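Local coordinates for VAL-1 (Chlorella virus, PDB 3GNE), which cleaves alginate as a family 14 polysaccharide lyase, probably by beta-elimination, with a mode of action that depends on pH, at residues Phe87-His100 and Thr111-Gly123. Residues are numbered along the deposited sequence; the frame is centred on the assembly and turned at random.
Sequences FARGGKHGGTFIGH and TGASNRIMWQEKG. With FLC (citrate anion), chain C.
With chi1 at 82°, Trp119 sets its CG between its own backbone N and carbonyl carbon, which lays the indole across Gly90 and Gly91; a bend at chi2 carries the Lys92 chain alongside Met118. Lys92 and Trp119 lie on the neighbouring antiparallel strands 91-99 and 112-119 of a seven-stranded sheet, consistent with the jelly roll of the concanavalin clan. The glycine backbone covers one indole face: Gly91 CA stands 3.3 Å from the centroid of the six-membered ring of Trp119, 2° off its normal. In the ring plane, Trp119 NE1 donates to Phe87 O at 2.8 Å, reaching a lone pair in the carbonyl plane, and Phe87 O also accepts from Gly90 N. The Phe87 ring turns its edge to the indole face in an offset edge-to-face pair, planes at 62°, while Gly123 CA lies over one face of the Phe87 ring in a CH-pi contact. Between Lys92 and Gly95 the register slips by one residue, a beta bulge: His93 N and Gly94 O both bond to Ile117. Farther along, Ser114 CB sits over the centre of the Phe97 ring, and Ser114 OG bonds to Ala103. The face bearing Lys92 and Arg116 holds a citrate, probably from the crystallisation liquor, whose carboxylates may mimic those of alginate; Tyr128, Tyr130 and His147 also bind it. Lys92 NZ reaches citrate OB1 at 2.7 Å, and Arg116 offers NH1 to OA1 and NH2 to OA2, the latter at 2.8 Å.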
ATOM      1  N   PHE A  87       6.566  14.469   7.839  1.00 10.04           N
ATOM      2  CA  PHE A  87       6.205  13.688   6.675  1.00  9.15           C
ATOM      3  C   PHE A  87       7.072  13.926   5.459  1.00  9.86           C
ATOM      4  O   PHE A  87       6.909  13.204   4.456  1.00  8.83           O
ATOM      5  CB  PHE A  87       4.741  14.049   6.309  1.00  9.60           C
ATOM      6  CG  PHE A  87       3.701  13.633   7.347  1.00 10.15           C
ATOM      7  CD1 PHE A  87       3.335  12.290   7.466  1.00  9.28           C
ATOM      8  CD2 PHE A  87       3.103  14.563   8.198  1.00 11.20           C
ATOM      9  CE1 PHE A  87       2.408  11.856   8.418  1.00 11.30           C
ATOM     10  CE2 PHE A  87       2.172  14.143   9.147  1.00 12.45           C
ATOM     11  CZ  PHE A  87       1.832  12.810   9.274  1.00 12.04           C
ATOM     12  N   ALA A  88       7.969  14.899   5.531  1.00  8.93           N
ATOM     13  CA  ALA A  88       8.865  15.221   4.434  1.00  8.97           C
ATOM     14  C   ALA A  88       8.006  15.434   3.195  1.00  9.30           C
ATOM     15  O   ALA A  88       7.048  16.211   3.270  1.00 10.00           O
ATOM     16  CB  ALA A  88       9.936  14.167   4.263  1.00 10.12           C
ATOM     17  N   ARG A  89       8.354  14.787   2.068  1.00  8.43           N
ATOM     18  CA  ARG A  89       7.500  14.954   0.879  1.00  9.24           C
ATOM     19  C   ARG A  89       6.876  13.637   0.466  1.00  9.53           C
ATOM     20  O   ARG A  89       6.574  13.439  -0.710  1.00 12.76           O
ATOM     21  CB  ARG A  89       8.298  15.610  -0.270  1.00 11.50           C
ATOM     22  CG  ARG A  89       8.759  16.997   0.176  1.00 16.81           C
ATOM     23  CD  ARG A  89       9.445  17.826  -0.927  1.00 17.63           C
ATOM     24  NE  ARG A  89       8.430  18.569  -1.667  1.00 20.36           N
ATOM     25  CZ  ARG A  89       8.635  19.586  -2.496  1.00 16.69           C
ATOM     26  NH1 ARG A  89       9.893  19.961  -2.674  1.00 17.41           N
ATOM     27  NH2 ARG A  89       7.593  20.179  -3.101  1.00 19.92           N
ATOM     28  N   GLY A  90       6.550  12.794   1.440  1.00  8.37           N
ATOM     29  CA  GLY A  90       5.740  11.614   1.243  1.00  8.62           C
ATOM     30  C   GLY A  90       6.520  10.311   1.392  1.00  7.58           C
ATOM     31  O   GLY A  90       7.754  10.278   1.663  1.00  8.69           O
ATOM     32  N   GLY A  91       5.823   9.200   1.283  1.00  6.92           N
ATOM     33  CA  GLY A  91       6.401   7.883   1.513  1.00  7.70           C
ATOM     34  C   GLY A  91       5.334   6.845   1.314  1.00  6.65           C
ATOM     35  O   GLY A  91       4.181   7.169   0.983  1.00  7.52           O
ATOM     36  N   LYS A  92       5.711   5.600   1.542  1.00  7.36           N
ATOM     37  CA  LYS A  92       4.809   4.490   1.279  1.00  7.04           C
ATOM     38  C   LYS A  92       4.276   3.847   2.558  1.00  6.97           C
ATOM     39  O   LYS A  92       4.982   3.763   3.560  1.00  7.93           O
ATOM     40  CB  LYS A  92       5.561   3.358   0.534  1.00  7.23           C
ATOM     41  CG  LYS A  92       5.615   3.524  -0.967  1.00  7.45           C
ATOM     42  CD  LYS A  92       6.364   4.771  -1.406  1.00  7.83           C
ATOM     43  CE  LYS A  92       6.457   4.733  -2.937  1.00  8.49           C
ATOM     44  NZ  LYS A  92       7.077   6.038  -3.401  1.00  8.30           N
ATOM     45  N   HIS A  93       3.076   3.302   2.430  1.00  7.45           N
ATOM     46  CA  HIS A  93       2.557   2.328   3.395  1.00  7.57           C
ATOM     47  C   HIS A  93       2.648   0.941   2.789  1.00  6.45           C
ATOM     48  O   HIS A  93       3.595   0.197   3.048  1.00  8.39           O
ATOM     49  CB  HIS A  93       1.108   2.674   3.779  1.00  7.44           C
ATOM     50  CG  HIS A  93       1.019   3.815   4.742  1.00  8.01           C
ATOM     51  ND1 HIS A  93      -0.207   4.194   5.238  1.00  9.35           N
ATOM     52  CD2 HIS A  93       1.954   4.642   5.272  1.00  8.10           C
ATOM     53  CE1 HIS A  93       0.009   5.214   6.054  1.00  9.22           C
ATOM     54  NE2 HIS A  93       1.294   5.532   6.105  1.00  8.61           N
ATOM     55  N   GLY A  94       1.696   0.586   1.905  1.00  8.30           N
ATOM     56  CA  GLY A  94       1.683  -0.709   1.255  1.00  7.82           C
ATOM     57  C   GLY A  94       0.449  -0.807   0.388  1.00  8.23           C
ATOM     58  O   GLY A  94      -0.263   0.173   0.194  1.00  8.75           O
ATOM     59  N   GLY A  95       0.194  -2.004  -0.123  1.00  7.40           N
ATOM     60  CA  GLY A  95      -0.998  -2.150  -0.989  1.00  9.73           C
ATOM     61  C   GLY A  95      -0.956  -3.518  -1.629  1.00  8.82           C
ATOM     62  O   GLY A  95      -0.409  -4.477  -1.105  1.00  9.48           O
ATOM     63  N   THR A  96      -1.589  -3.593  -2.769  1.00  8.49           N
ATOM     64  CA  THR A  96      -1.826  -4.857  -3.438  0.50  9.72           C
ATOM     65  C   THR A  96      -1.057  -4.932  -4.729  1.00  9.44           C
ATOM     66  O   THR A  96      -0.917  -3.943  -5.422  1.00 14.05           O
ATOM     67  CB  THR A  96      -3.356  -4.929  -3.689  0.50 12.67           C
ATOM     68  OG1 THR A  96      -3.772  -6.221  -4.023  0.50 26.30           O
ATOM     69  CG2 THR A  96      -3.644  -4.017  -4.856  0.50  8.75           C
ATOM     70  N   PHE A  97      -0.543  -6.137  -5.030  1.00  8.82           N
ATOM     71  CA  PHE A  97       0.110  -6.401  -6.314  1.00  8.22           C
ATOM     72  C   PHE A  97      -0.746  -7.355  -7.136  1.00  8.32           C
ATOM     73  O   PHE A  97      -1.429  -8.200  -6.550  1.00  9.36           O
ATOM     74  CB  PHE A  97       1.514  -7.000  -6.101  1.00  9.57           C
ATOM     75  CG  PHE A  97       2.551  -5.880  -5.853  1.00 10.59           C
ATOM     76  CD1 PHE A  97       2.504  -5.105  -4.704  1.00 11.53           C
ATOM     77  CD2 PHE A  97       3.561  -5.637  -6.788  1.00 11.18           C
ATOM     78  CE1 PHE A  97       3.469  -4.113  -4.476  1.00 11.59           C
ATOM     79  CE2 PHE A  97       4.514  -4.643  -6.604  1.00 10.70           C
ATOM     80  CZ  PHE A  97       4.442  -3.880  -5.450  1.00 11.92           C
ATOM     81  N   ILE A  98      -0.708  -7.132  -8.450  1.00  8.62           N
ATOM     82  CA  ILE A  98      -1.486  -7.839  -9.454  0.50  8.93           C
ATOM     83  C   ILE A  98      -0.553  -8.712 -10.285  1.00  9.45           C
ATOM     84  O   ILE A  98       0.476  -8.172 -10.704  1.00  9.37           O
ATOM     85  CB  ILE A  98      -2.141  -6.870 -10.456  0.50  9.22           C
ATOM     86  CG1 ILE A  98      -3.165  -5.920  -9.847  0.50 10.34           C
ATOM     87  CG2 ILE A  98      -2.825  -7.658 -11.574  0.50  7.57           C
ATOM     88  CD1 ILE A  98      -3.851  -6.643  -8.704  0.50 17.38           C
ATOM     89  N   GLY A  99      -0.893  -9.966 -10.538  1.00  9.03           N
ATOM     90  CA  GLY A  99      -0.095 -10.728 -11.523  1.00 10.17           C
ATOM     91  C   GLY A  99       1.283 -11.052 -10.941  1.00  9.55           C
ATOM     92  O   GLY A  99       1.446 -11.352  -9.746  1.00 11.56           O
ATOM     93  N   HIS A 100       2.273 -10.989 -11.801  1.00 10.39           N
ATOM     94  CA  HIS A 100       3.682 -11.175 -11.389  1.00  9.88           C
ATOM     95  C   HIS A 100       4.541 -10.233 -12.210  1.00  9.86           C
ATOM     96  O   HIS A 100       4.038  -9.686 -13.225  1.00 10.74           O
ATOM     97  CB  HIS A 100       4.129 -12.648 -11.572  1.00 10.98           C
ATOM     98  CG  HIS A 100       4.167 -13.075 -13.006  1.00 10.42           C
ATOM     99  ND1 HIS A 100       5.301 -13.008 -13.781  1.00 12.33           N
ATOM    100  CD2 HIS A 100       3.155 -13.555 -13.773  1.00 11.30           C
ATOM    101  CE1 HIS A 100       4.954 -13.477 -14.994  1.00 13.26           C
ATOM    102  NE2 HIS A 100       3.667 -13.810 -15.007  1.00 14.91           N
ATOM    103  N   THR A 111       3.144  -8.073 -17.095  1.00 10.45           N
ATOM    104  CA  THR A 111       2.320  -9.000 -16.337  1.00 10.26           C
ATOM    105  C   THR A 111       1.956  -8.505 -14.965  1.00  9.42           C
ATOM    106  O   THR A 111       1.154  -9.168 -14.298  1.00 10.26           O
ATOM    107  CB  THR A 111       3.082 -10.348 -16.222  1.00 10.77           C
ATOM    108  OG1 THR A 111       4.446 -10.043 -15.839  1.00 10.49           O
ATOM    109  CG2 THR A 111       3.164 -11.038 -17.550  1.00 12.27           C
ATOM    110  N   GLY A 112       2.486  -7.351 -14.541  1.00  8.30           N
ATOM    111  CA  GLY A 112       2.368  -6.949 -13.159  1.00  8.18           C
ATOM    112  C   GLY A 112       1.839  -5.557 -12.998  1.00  8.46           C
ATOM    113  O   GLY A 112       2.099  -4.680 -13.828  1.00  9.28           O
ATOM    114  N   ALA A 113       1.143  -5.300 -11.903  1.00  7.93           N
ATOM    115  CA  ALA A 113       0.706  -3.951 -11.537  1.00  7.89           C
ATOM    116  C   ALA A 113       0.667  -3.858 -10.028  1.00  7.71           C
ATOM    117  O   ALA A 113       0.709  -4.861  -9.314  1.00  8.23           O
ATOM    118  CB  ALA A 113      -0.705  -3.667 -12.072  1.00  8.83           C
ATOM    119  N   SER A 114       0.570  -2.625  -9.522  1.00  7.50           N
ATOM    120  CA  SER A 114       0.448  -2.492  -8.062  1.00  7.60           C
ATOM    121  C   SER A 114      -0.409  -1.253  -7.738  1.00  7.42           C
ATOM    122  O   SER A 114      -0.478  -0.277  -8.512  1.00  8.52           O
ATOM    123  CB  SER A 114       1.796  -2.402  -7.326  1.00  8.55           C
ATOM    124  OG  SER A 114       2.459  -1.214  -7.800  1.00  8.66           O
ATOM    125  N   ASN A 115      -1.050  -1.369  -6.562  1.00  8.04           N
ATOM    126  CA  ASN A 115      -1.980  -0.354  -6.048  1.00  8.17           C
ATOM    127  C   ASN A 115      -1.584  -0.070  -4.615  1.00  7.27           C
ATOM    128  O   ASN A 115      -1.825  -0.950  -3.780  1.00  9.28           O
ATOM    129  CB  ASN A 115      -3.417  -0.912  -6.117  1.00  8.37           C
ATOM    130  CG  ASN A 115      -4.456   0.172  -5.950  1.00  8.65           C
ATOM    131  OD1 ASN A 115      -4.116   1.344  -6.192  1.00  9.19           O
ATOM    132  ND2 ASN A 115      -5.658  -0.196  -5.532  1.00  9.94           N
ATOM    133  N   ARG A 116      -0.958   1.075  -4.347  1.00  7.17           N
ATOM    134  CA  ARG A 116      -0.433   1.319  -3.017  1.00  8.19           C
ATOM    135  C   ARG A 116      -0.946   2.630  -2.450  1.00  7.60           C
ATOM    136  O   ARG A 116      -1.319   3.541  -3.173  1.00  8.67           O
ATOM    137  CB  ARG A 116       1.089   1.393  -3.043  1.00  7.64           C
ATOM    138  CG  ARG A 116       1.731   0.009  -3.191  1.00  8.10           C
ATOM    139  CD  ARG A 116       3.277   0.098  -3.086  1.00  8.31           C
ATOM    140  NE  ARG A 116       3.751   0.737  -4.360  1.00  7.58           N
ATOM    141  CZ  ARG A 116       5.008   1.102  -4.590  1.00  6.36           C
ATOM    142  NH1 ARG A 116       5.941   0.942  -3.625  1.00  8.08           N
ATOM    143  NH2 ARG A 116       5.394   1.640  -5.760  1.00  7.60           N
ATOM    144  N   ILE A 117      -0.902   2.709  -1.117  1.00  7.74           N
ATOM    145  CA  ILE A 117      -1.088   3.973  -0.431  1.00  6.99           C
ATOM    146  C   ILE A 117       0.254   4.648  -0.245  1.00  7.62           C
ATOM    147  O   ILE A 117       1.231   4.000   0.246  1.00  7.33           O
ATOM    148  CB  ILE A 117      -1.680   3.712   0.981  1.00  7.56           C
ATOM    149  CG1 ILE A 117      -3.120   3.192   0.900  1.00  8.12           C
ATOM    150  CG2 ILE A 117      -1.560   4.979   1.825  1.00  8.69           C
ATOM    151  CD1 ILE A 117      -4.155   4.222   0.431  1.00  9.58           C
ATOM    152  N   MET A 118       0.327   5.929  -0.586  0.50  7.31           N
ATOM    153  CA  MET A 118       1.412   6.790  -0.154  0.50  6.59           C
ATOM    154  C   MET A 118       0.861   7.912   0.734  0.50  7.28           C
ATOM    155  O   MET A 118      -0.225   8.428   0.523  0.50  5.98           O
ATOM    156  CB  MET A 118       2.121   7.507  -1.302  0.50  8.00           C
ATOM    157  CG  MET A 118       3.190   6.622  -1.960  0.50  7.62           C
ATOM    158  SD  MET A 118       4.038   7.539  -3.282  0.50  9.47           S
ATOM    159  CE  MET A 118       5.003   8.731  -2.355  0.50  7.14           C
ATOM    160  N   TRP A 119       1.689   8.293   1.711  1.00  7.50           N
ATOM    161  CA  TRP A 119       1.471   9.579   2.370  1.00  8.15           C
ATOM    162  C   TRP A 119       2.155  10.662   1.545  1.00  8.68           C
ATOM    163  O   TRP A 119       2.983  10.345   0.675  1.00  8.75           O
ATOM    164  CB  TRP A 119       1.914   9.581   3.815  1.00  8.51           C
ATOM    165  CG  TRP A 119       3.374   9.788   4.141  1.00  7.92           C
ATOM    166  CD1 TRP A 119       4.008  10.996   4.236  1.00  9.08           C
ATOM    167  CD2 TRP A 119       4.373   8.791   4.422  1.00  8.35           C
ATOM    168  NE1 TRP A 119       5.346  10.842   4.557  1.00  7.83           N
ATOM    169  CE2 TRP A 119       5.584   9.472   4.676  1.00  8.90           C
ATOM    170  CE3 TRP A 119       4.367   7.394   4.473  1.00  7.16           C
ATOM    171  CZ2 TRP A 119       6.778   8.830   4.992  1.00  7.79           C
ATOM    172  CZ3 TRP A 119       5.541   6.748   4.783  1.00  7.40           C
ATOM    173  CH2 TRP A 119       6.738   7.452   5.039  1.00  8.25           C
ATOM    174  N   GLN A 120       1.820  11.908   1.830  1.00  8.40           N
ATOM    175  CA  GLN A 120       2.307  13.051   1.098  1.00  8.61           C
ATOM    176  C   GLN A 120       2.741  14.105   2.107  1.00  8.11           C
ATOM    177  O   GLN A 120       2.625  13.958   3.311  1.00  9.52           O
ATOM    178  CB  GLN A 120       1.182  13.651   0.238  1.00  9.64           C
ATOM    179  CG  GLN A 120       0.618  12.627  -0.783  1.00 10.65           C
ATOM    180  CD  GLN A 120       1.584  12.485  -1.951  1.00 12.09           C
ATOM    181  OE1 GLN A 120       2.550  11.654  -1.948  1.00 13.98           O
ATOM    182  NE2 GLN A 120       1.301  13.258  -2.946  1.00 11.10           N
ATOM    183  N   GLU A 121       3.283  15.210   1.600  1.00  9.04           N
ATOM    184  CA  GLU A 121       3.544  16.365   2.418  1.00  9.98           C
ATOM    185  C   GLU A 121       2.341  16.703   3.314  1.00  9.45           C
ATOM    186  O   GLU A 121       1.195  16.546   2.909  1.00 10.50           O
ATOM    187  CB  GLU A 121       3.793  17.589   1.524  1.00 12.29           C
ATOM    188  CG  GLU A 121       5.087  17.534   0.740  1.00 12.26           C
ATOM    189  CD  GLU A 121       5.181  18.740  -0.157  1.00 12.08           C
ATOM    190  OE1 GLU A 121       5.403  18.556  -1.370  1.00 17.50           O
ATOM    191  OE2 GLU A 121       5.060  19.861   0.369  1.00 14.59           O
ATOM    192  N   LYS A 122       2.662  17.141   4.519  1.00 10.27           N
ATOM    193  CA  LYS A 122       1.636  17.617   5.455  1.00 11.19           C
ATOM    194  C   LYS A 122       0.618  16.546   5.770  1.00 11.34           C
ATOM    195  O   LYS A 122      -0.499  16.859   6.207  1.00 12.98           O
ATOM    196  CB  LYS A 122       0.969  18.892   4.953  1.00 10.95           C
ATOM    197  CG  LYS A 122       1.961  20.048   4.838  1.00 12.15           C
ATOM    198  CD  LYS A 122       1.317  21.304   4.235  1.00 13.24           C
ATOM    199  CE  LYS A 122       2.187  22.555   4.268  1.00 11.35           C
ATOM    200  NZ  LYS A 122       3.287  22.412   3.262  1.00 12.75           N
ATOM    201  N   GLY A 123       0.990  15.262   5.641  1.00  9.90           N
ATOM    202  CA  GLY A 123       0.057  14.227   6.027  1.00 10.34           C
ATOM    203  C   GLY A 123      -1.039  13.929   5.038  1.00  8.78           C
ATOM    204  O   GLY A 123      -2.057  13.291   5.291  1.00 10.62           O
TER
HETATM  205  CAC FLC C 501       8.792   2.488  -5.354  1.00  8.30           C
HETATM  206  CA  FLC C 501      10.075   3.163  -5.801  1.00  9.74           C
HETATM  207  CB  FLC C 501       9.957   4.683  -5.633  1.00  8.48           C
HETATM  208  CBC FLC C 501       8.807   5.135  -6.530  1.00  8.34           C
HETATM  209  CG  FLC C 501      11.260   5.323  -6.102  1.00  9.65           C
HETATM  210  CGC FLC C 501      11.285   6.856  -6.001  1.00 10.92           C
HETATM  211  OA1 FLC C 501       8.468   2.559  -4.180  1.00 11.46           O
HETATM  212  OA2 FLC C 501       8.141   1.907  -6.204  1.00 10.69           O
HETATM  213  OB1 FLC C 501       7.754   5.482  -5.960  1.00  9.31           O
HETATM  214  OB2 FLC C 501       8.957   5.077  -7.777  1.00  9.27           O
HETATM  215  OG1 FLC C 501      10.224   7.467  -5.914  1.00 12.64           O
HETATM  216  OG2 FLC C 501      12.422   7.407  -6.067  1.00 14.78           O
HETATM  217  OHB FLC C 501       9.750   4.978  -4.263  1.00  9.03           O
HETATM  218  O   HOH W   1       5.463  17.487   5.261  1.00 15.74           O